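Local coordinates for peptidyl-prolyl cis-trans isomerase (PDB 5EX2), which probably catalyses the cis-trans isomerisation of peptide bonds preceding proline, as other members of the cyclophilin family do, at residues A[24-29]-A[216-221]. Numbering follows the deposited sequence.
Sequences NLVIFE and AVMVSD
Val219 pushes its CG2 methyl between Leu25 and Ile27, meeting Leu25 CG at 3.6 Å and Ile27 CG1 at 3.7 Å. Leu25 is reached obliquely, whereas the Ile27 side chain crosses the valine at about a right angle. In Ile27, CG1 lies anti to the carbonyl carbon and beside the backbone N (chi1 -47°), which brings this branch rather than CG2 against the methyl. On the other face of the sheet Met218 bends at chi2 and chi3 (-59° and -50°), folding its thioether back over Val26, with SD 3.6 Å from Val26 CG2 and CE close to the same methyl. With Val26 shortened to an alanine, CG2 is gone, and the methionine sulfur and terminal methyl would probably lose this apolar partner and be freer to turn. Strands 25-30 and 212-218 run antiparallel here as neighbours in the closed eight-stranded barrel of the cyclophilin fold, and their pairing brings the first and last strands of the barrel together and so closes it. Ile27 and Val217 form a hydrogen-bonded pair between these two strands: Ile27 N donates to Val217 O at 2.8 Å, and Val217 N returns a more bent bond to Ile27 O at 3.0 Å. Val219 N then donates almost straight to Leu25 O at 2.9 Å, extending the pairing into the 3-10 segment 219-221 that follows the strand. Further along the face bearing Val26, Ala216 CB approaches the Phe28 ring obliquely, 3.7 Å from CE1; that ring also meets Phe171. Helix 45-57 packs on Met218 through Arg52, Val55 and Arg56, and Arg56 forms a salt bridge with Asp221.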
ATOM      1  N   ASN A  24      -7.411  -6.586   6.761  1.00 10.92           N
ATOM      2  CA  ASN A  24      -6.620  -5.898   5.740  1.00  9.73           C
ATOM      3  C   ASN A  24      -5.579  -4.970   6.354  1.00 10.15           C
ATOM      4  O   ASN A  24      -5.021  -4.131   5.666  1.00 10.80           O
ATOM      5  CB  ASN A  24      -7.517  -5.073   4.809  1.00  9.68           C
ATOM      6  CG  ASN A  24      -8.420  -5.919   3.958  1.00 10.73           C
ATOM      7  OD1 ASN A  24      -8.219  -7.112   3.815  1.00 13.39           O
ATOM      8  ND2 ASN A  24      -9.438  -5.292   3.383  1.00 14.83           N
ATOM      9  N   LEU A  25      -5.324  -5.108   7.651  1.00  9.09           N
ATOM     10  CA  LEU A  25      -4.452  -4.175   8.353  1.00  9.43           C
ATOM     11  C   LEU A  25      -3.326  -4.921   9.042  1.00  9.69           C
ATOM     12  O   LEU A  25      -3.565  -5.777   9.884  1.00 10.06           O
ATOM     13  CB  LEU A  25      -5.251  -3.364   9.374  1.00  9.92           C
ATOM     14  CG  LEU A  25      -4.541  -2.234  10.117  1.00 11.50           C
ATOM     15  CD1 LEU A  25      -3.963  -1.194   9.166  1.00 12.36           C
ATOM     16  CD2 LEU A  25      -5.531  -1.572  11.083  1.00 14.99           C
ATOM     17  N   VAL A  26      -2.101  -4.552   8.691  1.00  8.64           N
ATOM     18  CA  VAL A  26      -0.909  -5.205   9.200  1.00 10.57           C
ATOM     19  C   VAL A  26      -0.076  -4.199   9.964  1.00  8.61           C
ATOM     20  O   VAL A  26       0.113  -3.067   9.523  1.00  8.91           O
ATOM     21  CB  VAL A  26      -0.054  -5.776   8.053  1.00 11.87           C
ATOM     22  CG1 VAL A  26       1.004  -6.734   8.587  1.00 15.05           C
ATOM     23  CG2 VAL A  26      -0.933  -6.436   6.990  1.00 21.49           C
ATOM     24  N   ILE A  27       0.435  -4.621  11.115  1.00  8.81           N
ATOM     25  CA  ILE A  27       1.342  -3.803  11.896  1.00  9.01           C
ATOM     26  C   ILE A  27       2.771  -4.301  11.684  1.00  8.96           C
ATOM     27  O   ILE A  27       3.075  -5.420  12.035  1.00 10.07           O
ATOM     28  CB  ILE A  27       1.018  -3.847  13.388  1.00  9.23           C
ATOM     29  CG1 ILE A  27      -0.487  -3.650  13.627  1.00  9.86           C
ATOM     30  CG2 ILE A  27       1.825  -2.788  14.114  1.00 10.74           C
ATOM     31  CD1 ILE A  27      -0.872  -3.741  15.073  1.00 11.49           C
ATOM     32  N   PHE A  28       3.604  -3.455  11.077  1.00  9.09           N
ATOM     33  CA  PHE A  28       5.037  -3.705  10.978  1.00  9.96           C
ATOM     34  C   PHE A  28       5.744  -2.871  12.030  1.00 10.83           C
ATOM     35  O   PHE A  28       5.852  -1.659  11.880  1.00 10.87           O
ATOM     36  CB  PHE A  28       5.571  -3.327   9.585  1.00 11.11           C
ATOM     37  CG  PHE A  28       5.416  -4.395   8.523  1.00 10.13           C
ATOM     38  CD1 PHE A  28       4.613  -5.506   8.713  1.00 12.00           C
ATOM     39  CD2 PHE A  28       6.075  -4.254   7.304  1.00  9.45           C
ATOM     40  CE1 PHE A  28       4.496  -6.473   7.724  1.00 13.51           C
ATOM     41  CE2 PHE A  28       5.956  -5.214   6.323  1.00 12.12           C
ATOM     42  CZ  PHE A  28       5.164  -6.318   6.529  1.00 12.87           C
ATOM     43  N   GLU A  29       6.232  -3.497  13.090  1.00  9.98           N
ATOM     44  CA  GLU A  29       7.047  -2.785  14.056  1.00 10.16           C
ATOM     45  C   GLU A  29       8.498  -2.865  13.651  1.00 10.41           C
ATOM     46  O   GLU A  29       9.022  -3.963  13.512  1.00 10.98           O
ATOM     47  CB  GLU A  29       6.882  -3.381  15.444  1.00 10.51           C
ATOM     48  CG  GLU A  29       5.605  -2.956  16.144  1.00 11.20           C
ATOM     49  CD  GLU A  29       5.651  -1.497  16.580  1.00 15.63           C
ATOM     50  OE1 GLU A  29       6.662  -0.805  16.295  1.00 16.64           O
ATOM     51  OE2 GLU A  29       4.673  -1.037  17.207  1.00 17.24           O
ATOM     52  N   ALA A 216       5.614  -8.491  12.959  1.00  9.60           N
ATOM     53  CA  ALA A 216       4.502  -8.232  12.070  1.00  9.44           C
ATOM     54  C   ALA A 216       3.275  -8.918  12.644  1.00  9.84           C
ATOM     55  O   ALA A 216       3.347 -10.067  13.087  1.00 11.06           O
ATOM     56  CB  ALA A 216       4.807  -8.731  10.666  1.00  9.27           C
ATOM     57  N   VAL A 217       2.153  -8.208  12.636  0.65  8.20           N
ATOM     58  CA  VAL A 217       0.904  -8.721  13.181  0.65  7.27           C
ATOM     59  C   VAL A 217      -0.263  -8.318  12.308  0.65  9.28           C
ATOM     60  O   VAL A 217      -0.362  -7.171  11.911  0.65 10.78           O
ATOM     61  CB  VAL A 217       0.643  -8.201  14.620  0.65 10.55           C
ATOM     62  CG1 VAL A 217      -0.605  -8.833  15.197  0.65 15.18           C
ATOM     63  CG2 VAL A 217       1.823  -8.492  15.521  0.65 13.29           C
ATOM     64  N   MET A 218      -1.134  -9.271  11.998  1.00  8.29           N
ATOM     65  CA  MET A 218      -2.437  -8.970  11.421  1.00  9.50           C
ATOM     66  C   MET A 218      -3.382  -8.494  12.513  1.00 11.52           C
ATOM     67  O   MET A 218      -3.554  -9.153  13.539  1.00  9.72           O
ATOM     68  CB  MET A 218      -3.044 -10.208  10.769  1.00 10.17           C
ATOM     69  CG  MET A 218      -2.259 -10.782   9.620  1.00 12.11           C
ATOM     70  SD  MET A 218      -2.023  -9.620   8.261  1.00 11.40           S
ATOM     71  CE  MET A 218      -3.714  -9.046   8.012  1.00 13.87           C
ATOM     72  N   VAL A 219      -4.011  -7.351  12.295  1.00  8.10           N
ATOM     73  CA  VAL A 219      -4.837  -6.785  13.345  1.00  9.84           C
ATOM     74  C   VAL A 219      -6.027  -7.703  13.662  1.00  9.11           C
ATOM     75  O   VAL A 219      -6.479  -7.743  14.803  1.00 10.21           O
ATOM     76  CB  VAL A 219      -5.293  -5.356  12.957  1.00  9.61           C
ATOM     77  CG1 VAL A 219      -6.313  -4.805  13.901  1.00  9.70           C
ATOM     78  CG2 VAL A 219      -4.086  -4.441  12.961  1.00 10.01           C
ATOM     79  N   SER A 220      -6.533  -8.438  12.671  1.00  9.70           N
ATOM     80  CA  SER A 220      -7.624  -9.381  12.893  1.00 10.59           C
ATOM     81  C   SER A 220      -7.251 -10.490  13.881  1.00 10.46           C
ATOM     82  O   SER A 220      -8.128 -11.117  14.471  1.00 12.92           O
ATOM     83  CB  SER A 220      -8.031  -9.994  11.563  1.00 13.13           C
ATOM     84  OG  SER A 220      -6.881 -10.478  10.918  1.00 12.06           O
ATOM     85  N   ASP A 221      -5.955 -10.729  14.049  1.00 10.36           N
ATOM     86  CA  ASP A 221      -5.492 -11.794  14.931  1.00 12.10           C
ATOM     87  C   ASP A 221      -5.356 -11.336  16.368  1.00 12.50           C
ATOM     88  O   ASP A 221      -5.132 -12.151  17.268  1.00 15.14           O
ATOM     89  CB  ASP A 221      -4.162 -12.343  14.441  1.00  9.87           C
ATOM     90  CG  ASP A 221      -4.280 -13.038  13.104  1.00 13.16           C
ATOM     91  OD1 ASP A 221      -5.391 -13.482  12.746  1.00 14.21           O
ATOM     92  OD2 ASP A 221      -3.260 -13.143  12.403  1.00 12.44           O
TER